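Local coordinates for protein 2',5'-phosphodiesterase 12 (Homo sapiens, PDB 4Z0V) that belongs to the endonuclease/exonuclease/phosphatase family, a magnesium-binding fold of two packed beta sheets flanked by helices, and carries an additional N-terminal domain, at residues I178-V183 with D190-A195; G203-K208 with G212-Y217. All coordinates share one frame; numbering follows the deposited sequence.

Interaction 1 of 2, residues I178-V183 with D190-A195. With MG (magnesium ion), chain B.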
loop_
_atom_site.group_PDB
_atom_site.type_symbol
_atom_site.label_atom_id
_atom_site.label_comp_id
_atom_site.label_asym_id
_atom_site.label_seq_id
_atom_site.Cartn_x
_atom_site.Cartn_y
_atom_site.Cartn_z
ATOM N N ILE A 178 -6.670 -0.962 -0.046
ATOM C CA ILE A 178 -5.301 -0.735 -0.522
ATOM C C ILE A 178 -4.353 -1.073 0.591
ATOM O O ILE A 178 -4.419 -0.448 1.657
ATOM C CB ILE A 178 -5.056 0.704 -1.025
ATOM C CG1 ILE A 178 -6.032 1.071 -2.191
ATOM C CG2 ILE A 178 -3.600 0.814 -1.494
ATOM C CD1 ILE A 178 -5.913 2.587 -2.589
ATOM N N CYS A 179 -3.521 -2.100 0.372
ATOM C CA CYS A 179 -2.550 -2.520 1.376
ATOM C C CYS A 179 -1.170 -2.169 0.883
ATOM O O CYS A 179 -0.762 -2.618 -0.187
ATOM C CB CYS A 179 -2.670 -4.008 1.685
ATOM S SG CYS A 179 -4.190 -4.452 2.556
ATOM N N LEU A 180 -0.451 -1.391 1.668
ATOM C CA LEU A 180 0.850 -0.905 1.268
ATOM C C LEU A 180 1.933 -1.310 2.234
ATOM O O LEU A 180 1.688 -1.369 3.438
ATOM C CB LEU A 180 0.809 0.632 1.211
ATOM C CG LEU A 180 -0.259 1.290 0.325
ATOM C CD1 LEU A 180 -0.157 2.810 0.420
ATOM C CD2 LEU A 180 -0.086 0.868 -1.150
ATOM N N GLN A 181 3.143 -1.489 1.712
ATOM C CA GLN A 181 4.322 -1.784 2.511
ATOM C C GLN A 181 5.378 -0.747 2.213
ATOM O O GLN A 181 5.309 -0.068 1.181
ATOM C CB GLN A 181 4.870 -3.195 2.269
ATOM C CG GLN A 181 3.805 -4.311 2.384
ATOM C CD GLN A 181 3.004 -4.469 1.112
ATOM O OE1 GLN A 181 3.516 -4.310 0.008
ATOM N NE2 GLN A 181 1.722 -4.774 1.234
ATOM N N GLU A 182 6.325 -0.579 3.147
ATOM C CA GLU A 182 7.433 0.387 3.042
ATOM C C GLU A 182 6.899 1.817 2.939
ATOM O O GLU A 182 7.355 2.636 2.112
ATOM C CB GLU A 182 8.397 0.034 1.896
ATOM C CG GLU A 182 9.278 -1.160 2.254
ATOM C CD GLU A 182 10.507 -1.277 1.379
ATOM O OE1 GLU A 182 11.079 -0.228 1.014
ATOM O OE2 GLU A 182 10.911 -2.416 1.067
ATOM N N VAL A 183 5.943 2.113 3.812
ATOM C CA VAL A 183 5.358 3.445 3.908
ATOM C C VAL A 183 6.120 4.224 4.964
ATOM O O VAL A 183 6.041 3.881 6.146
ATOM C CB VAL A 183 3.840 3.366 4.265
ATOM C CG1 VAL A 183 3.226 4.779 4.408
ATOM C CG2 VAL A 183 3.060 2.535 3.239
ATOM N N ASP A 190 1.565 12.998 4.838
ATOM C CA ASP A 190 1.644 14.136 3.898
ATOM C C ASP A 190 1.358 13.809 2.444
ATOM O O ASP A 190 1.102 14.737 1.673
ATOM C CB ASP A 190 3.036 14.804 3.953
ATOM C CG ASP A 190 3.545 15.117 5.352
ATOM O OD1 ASP A 190 2.725 15.148 6.290
ATOM O OD2 ASP A 190 4.763 15.288 5.506
ATOM N N SER A 191 1.418 12.521 2.047
ATOM C CA SER A 191 1.159 12.188 0.652
ATOM C C SER A 191 -0.054 11.255 0.498
ATOM O O SER A 191 -0.976 11.570 -0.252
ATOM C CB SER A 191 2.392 11.538 0.038
ATOM O OG SER A 191 2.103 11.067 -1.271
ATOM N N LEU A 192 -0.026 10.099 1.156
ATOM C CA LEU A 192 -1.107 9.116 0.978
ATOM C C LEU A 192 -2.419 9.568 1.610
ATOM O O LEU A 192 -3.446 9.525 0.941
ATOM C CB LEU A 192 -0.683 7.752 1.537
ATOM C CG LEU A 192 0.628 7.237 0.966
ATOM C CD1 LEU A 192 1.081 6.021 1.735
ATOM C CD2 LEU A 192 0.483 6.892 -0.550
ATOM N N VAL A 193 -2.403 10.025 2.874
ATOM C CA VAL A 193 -3.653 10.439 3.509
ATOM C C VAL A 193 -4.313 11.594 2.704
ATOM O O VAL A 193 -5.456 11.418 2.328
ATOM C CB VAL A 193 -3.494 10.742 5.017
ATOM C CG1 VAL A 193 -4.652 11.588 5.544
ATOM C CG2 VAL A 193 -3.398 9.438 5.808
ATOM N N PRO A 194 -3.633 12.690 2.315
ATOM C CA PRO A 194 -4.333 13.740 1.536
ATOM C C PRO A 194 -4.844 13.261 0.177
ATOM O O PRO A 194 -5.967 13.611 -0.196
ATOM C CB PRO A 194 -3.254 14.822 1.366
ATOM C CG PRO A 194 -2.322 14.609 2.543
ATOM C CD PRO A 194 -2.253 13.113 2.644
ATOM N N ALA A 195 -4.058 12.455 -0.559
ATOM C CA ALA A 195 -4.517 11.997 -1.863
ATOM C C ALA A 195 -5.683 11.030 -1.730
ATOM O O ALA A 195 -6.715 11.174 -2.398
ATOM C CB ALA A 195 -3.373 11.319 -2.615
HETATM MG MG MG B . 12.224 -2.887 -0.386
HETATM O O HOH W 1 13.400 -1.210 0.088
HETATM O O HOH W 2 13.482 -3.864 1.026
HETATM O O HOH W 3 11.472 -4.711 -0.823
HETATM O O HOH W 4 13.651 -3.291 -1.932
HETATM O O HOH W 5 10.981 -1.930 -1.799
#

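Interaction 2 of 2, residues G203-K208 with G212-Y217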
loop_
_atom_site.group_PDB
_atom_site.type_symbol
_atom_site.label_atom_id
_atom_site.label_comp_id
_atom_site.label_asym_id
_atom_site.label_seq_id
_atom_site.Cartn_x
_atom_site.Cartn_y
_atom_site.Cartn_z
ATOM N N GLY A 203 -7.387 5.733 5.993
ATOM C CA GLY A 203 -6.310 4.784 6.239
ATOM C C GLY A 203 -5.828 4.665 7.667
ATOM O O GLY A 203 -6.083 5.544 8.507
ATOM N N VAL A 204 -5.111 3.556 7.927
ATOM C CA VAL A 204 -4.482 3.259 9.220
ATOM C C VAL A 204 -3.015 2.870 8.951
ATOM O O VAL A 204 -2.670 2.314 7.891
ATOM C CB VAL A 204 -5.260 2.197 10.036
ATOM C CG1 VAL A 204 -6.620 2.751 10.487
ATOM C CG2 VAL A 204 -5.432 0.894 9.263
ATOM N N PHE A 205 -2.144 3.227 9.892
ATOM C CA PHE A 205 -0.697 3.055 9.723
ATOM C C PHE A 205 -0.103 2.294 10.893
ATOM O O PHE A 205 -0.435 2.582 12.045
ATOM C CB PHE A 205 -0.057 4.456 9.595
ATOM C CG PHE A 205 1.438 4.518 9.383
ATOM C CD1 PHE A 205 2.031 3.909 8.277
ATOM C CD2 PHE A 205 2.242 5.272 10.231
ATOM C CE1 PHE A 205 3.421 3.983 8.070
ATOM C CE2 PHE A 205 3.628 5.358 10.021
ATOM C CZ PHE A 205 4.208 4.717 8.934
ATOM N N ARG A 206 0.796 1.352 10.595
ATOM C CA ARG A 206 1.531 0.589 11.611
ATOM C C ARG A 206 3.017 0.688 11.278
ATOM O O ARG A 206 3.482 0.020 10.360
ATOM C CB ARG A 206 1.033 -0.866 11.670
ATOM C CG ARG A 206 1.875 -1.834 12.550
ATOM C CD ARG A 206 1.950 -1.389 14.008
ATOM N NE ARG A 206 0.609 -1.216 14.569
ATOM C CZ ARG A 206 0.340 -0.754 15.783
ATOM N NH1 ARG A 206 1.325 -0.390 16.600
ATOM N NH2 ARG A 206 -0.918 -0.639 16.188
ATOM N N ILE A 207 3.742 1.555 11.992
ATOM C CA ILE A 207 5.155 1.747 11.688
ATOM C C ILE A 207 6.009 0.666 12.375
ATOM O O ILE A 207 5.577 0.101 13.376
ATOM C CB ILE A 207 5.626 3.187 12.067
ATOM C CG1 ILE A 207 6.896 3.579 11.267
ATOM C CG2 ILE A 207 5.807 3.371 13.597
ATOM C CD1 ILE A 207 7.256 4.972 11.311
ATOM N N LYS A 208 7.180 0.348 11.797
ATOM C CA LYS A 208 8.175 -0.523 12.423
ATOM C C LYS A 208 9.172 0.457 13.090
ATOM O O LYS A 208 8.903 0.949 14.190
ATOM C CB LYS A 208 8.831 -1.429 11.392
ATOM C CG LYS A 208 8.143 -2.738 11.126
ATOM C CD LYS A 208 9.126 -3.775 10.577
ATOM C CE LYS A 208 9.695 -3.456 9.212
ATOM N NZ LYS A 208 10.238 -4.673 8.550
ATOM N N GLY A 212 6.606 1.475 7.615
ATOM C CA GLY A 212 5.758 0.344 7.944
ATOM C C GLY A 212 4.650 0.100 6.959
ATOM O O GLY A 212 4.788 0.292 5.732
ATOM N N LEU A 213 3.552 -0.334 7.519
ATOM C CA LEU A 213 2.419 -0.786 6.759
ATOM C C LEU A 213 1.271 0.188 6.822
ATOM O O LEU A 213 1.013 0.751 7.885
ATOM C CB LEU A 213 1.938 -2.120 7.344
ATOM C CG LEU A 213 2.950 -3.279 7.509
ATOM C CD1 LEU A 213 2.236 -4.457 8.202
ATOM C CD2 LEU A 213 3.497 -3.730 6.146
ATOM N N ALA A 214 0.512 0.290 5.712
ATOM C CA ALA A 214 -0.735 1.061 5.729
ATOM C C ALA A 214 -1.848 0.287 5.035
ATOM O O ALA A 214 -1.598 -0.441 4.062
ATOM C CB ALA A 214 -0.554 2.419 5.064
ATOM N N THR A 215 -3.091 0.465 5.524
ATOM C CA THR A 215 -4.278 -0.122 4.871
ATOM C C THR A 215 -5.266 1.015 4.707
ATOM O O THR A 215 -5.554 1.705 5.674
ATOM C CB THR A 215 -4.861 -1.324 5.672
ATOM O OG1 THR A 215 -3.901 -2.382 5.723
ATOM C CG2 THR A 215 -6.152 -1.894 5.045
ATOM N N PHE A 216 -5.758 1.207 3.497
ATOM C CA PHE A 216 -6.765 2.224 3.168
ATOM C C PHE A 216 -8.030 1.528 2.713
ATOM O O PHE A 216 -7.949 0.489 2.088
ATOM C CB PHE A 216 -6.269 3.184 2.087
ATOM C CG PHE A 216 -5.258 4.176 2.599
ATOM C CD1 PHE A 216 -3.894 3.859 2.623
ATOM C CD2 PHE A 216 -5.654 5.457 2.991
ATOM C CE1 PHE A 216 -2.956 4.786 3.090
ATOM C CE2 PHE A 216 -4.714 6.384 3.467
ATOM C CZ PHE A 216 -3.375 6.031 3.527
ATOM N N TYR A 217 -9.196 2.074 3.059
ATOM C CA TYR A 217 -10.447 1.435 2.670
ATOM C C TYR A 217 -11.412 2.498 2.201
ATOM O O TYR A 217 -11.420 3.595 2.754
ATOM C CB TYR A 217 -11.042 0.594 3.830
ATOM C CG TYR A 217 -11.132 1.358 5.137
ATOM C CD1 TYR A 217 -10.042 1.431 6.004
ATOM C CD2 TYR A 217 -12.280 2.069 5.472
ATOM C CE1 TYR A 217 -10.083 2.220 7.152
ATOM C CE2 TYR A 217 -12.340 2.839 6.634
ATOM C CZ TYR A 217 -11.238 2.915 7.466
ATOM O OH TYR A 217 -11.312 3.659 8.621
#

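Interaction 1 of 2, residues I178-V183 with D190-A195
In the endonuclease/exonuclease/phosphatase fold, helix 185-198 packs against one side of a mixed beta sheet that includes strand 177-184, and between 178-183 and 190-195 a single leucine of the helix makes the contact. CD1 of Leu192 reaches from the helix toward the strand and is met tip to tip by two methyls, Leu180 CD1 at 3.7 Å and Val183 CG1 at 3.6 Å from Leu192 CD1. Val183 can offer that methyl because its CG1 stands opposite the backbone N (chi1 178°). The contact is buried, wholly apolar and small, about 110 Å² summed over both sides.

Between Leu180 and Val183 the chain turns a corner at Gln181 and Glu182, and Glu182 leaves for the metal site. Its OE2 binds the magnesium ion at 2.0 Å, and five waters complete the six ligands. OE1 accepts a hydrogen bond of 2.7 Å from water 1, itself a magnesium ligand, while Asn132 and the backbone N of Ala135 also hold the carboxylate.

Around the leucine, Ile166 of helix 159-172 touches Leu192 and Leu170 of that helix touches Leu180. Strand 280-287 of the second sheet packs on Cys179 and Gln181.

Interaction 2 of 2, residues G203-K208 with G212-Y217
The carbonyl oxygen of Leu213 takes the shortest of the four backbone bonds between 203-208 and 212-217, from Arg206 N at 2.8 Å, nearly straight at the hydrogen (170°) and close to the line of the C=O bond. The same oxygen receives a CA-H...O contact from Phe205 and a weak hydrogen bond from the side chain of Gln267. The two strands belong to the beta hairpin of 201-207 and 211-218; 203-207 and 212-217 run antiparallel and form two hydrogen-bonded pairs. Leu213 N returns a bond to Arg206 O, its donor tilted 33° from the carbonyl plane. In the other pair, Val204 N gives to Thr215 O at 2.9 Å and Thr215 N gives back to Val204 O in the carbonyl plane.

Val204, Arg206, Leu213 and Thr215 point to the face that packs on strands 265-273 and 280-287 of the second sheet. Thr215 OG1 bonds to Gln267, whereas Arg206, bent at chi2 and chi3, leads away from the hairpin to a salt bridge with Asp229.

Phe205, Ala214 and Phe216 occupy the face toward helix 185-198, where both phenylalanine rings meet Phe188. With its CG opposite the backbone N, Phe205 brings its ring in toward the partner strand: CD1 comes to 3.3 Å from Leu213 O, obliquely to the ring, and Ala214 CB lies at the ring edge, 4.4 Å from CD1. Where the strand has no side chain, at Gly203, the Phe216 ring lies across the backbone. Gly203 CA sits over one face of that ring in a CH-pi contact, 3.8 Å from its centroid and 29° off the normal, with Phe216 CD2 the nearest ring atom at 3.4 Å.

How the interactions relate
The centres of the two contacts lie about 7 Å apart, and interaction 1 closes before interaction 2 opens along the chain. Helix 185-198 leads into strand 201-207, outermost in the mixed sheet within this chain; this turns back into 211-218, and it is 211-218 that lies beside 177-184. Probable hydrogen bonds join these neighbours: Phe216 N to Ile178 O and Leu180 N to Ala214 O. At the corner, Glu182 and Val183 both face Gly212 in a G1 bulge. Ring CZ of Phe216 also packs on Leu192 CB. Leu192 and the hairpin thus both pack against strand 177-184, next to the corner where Glu182 binds magnesium.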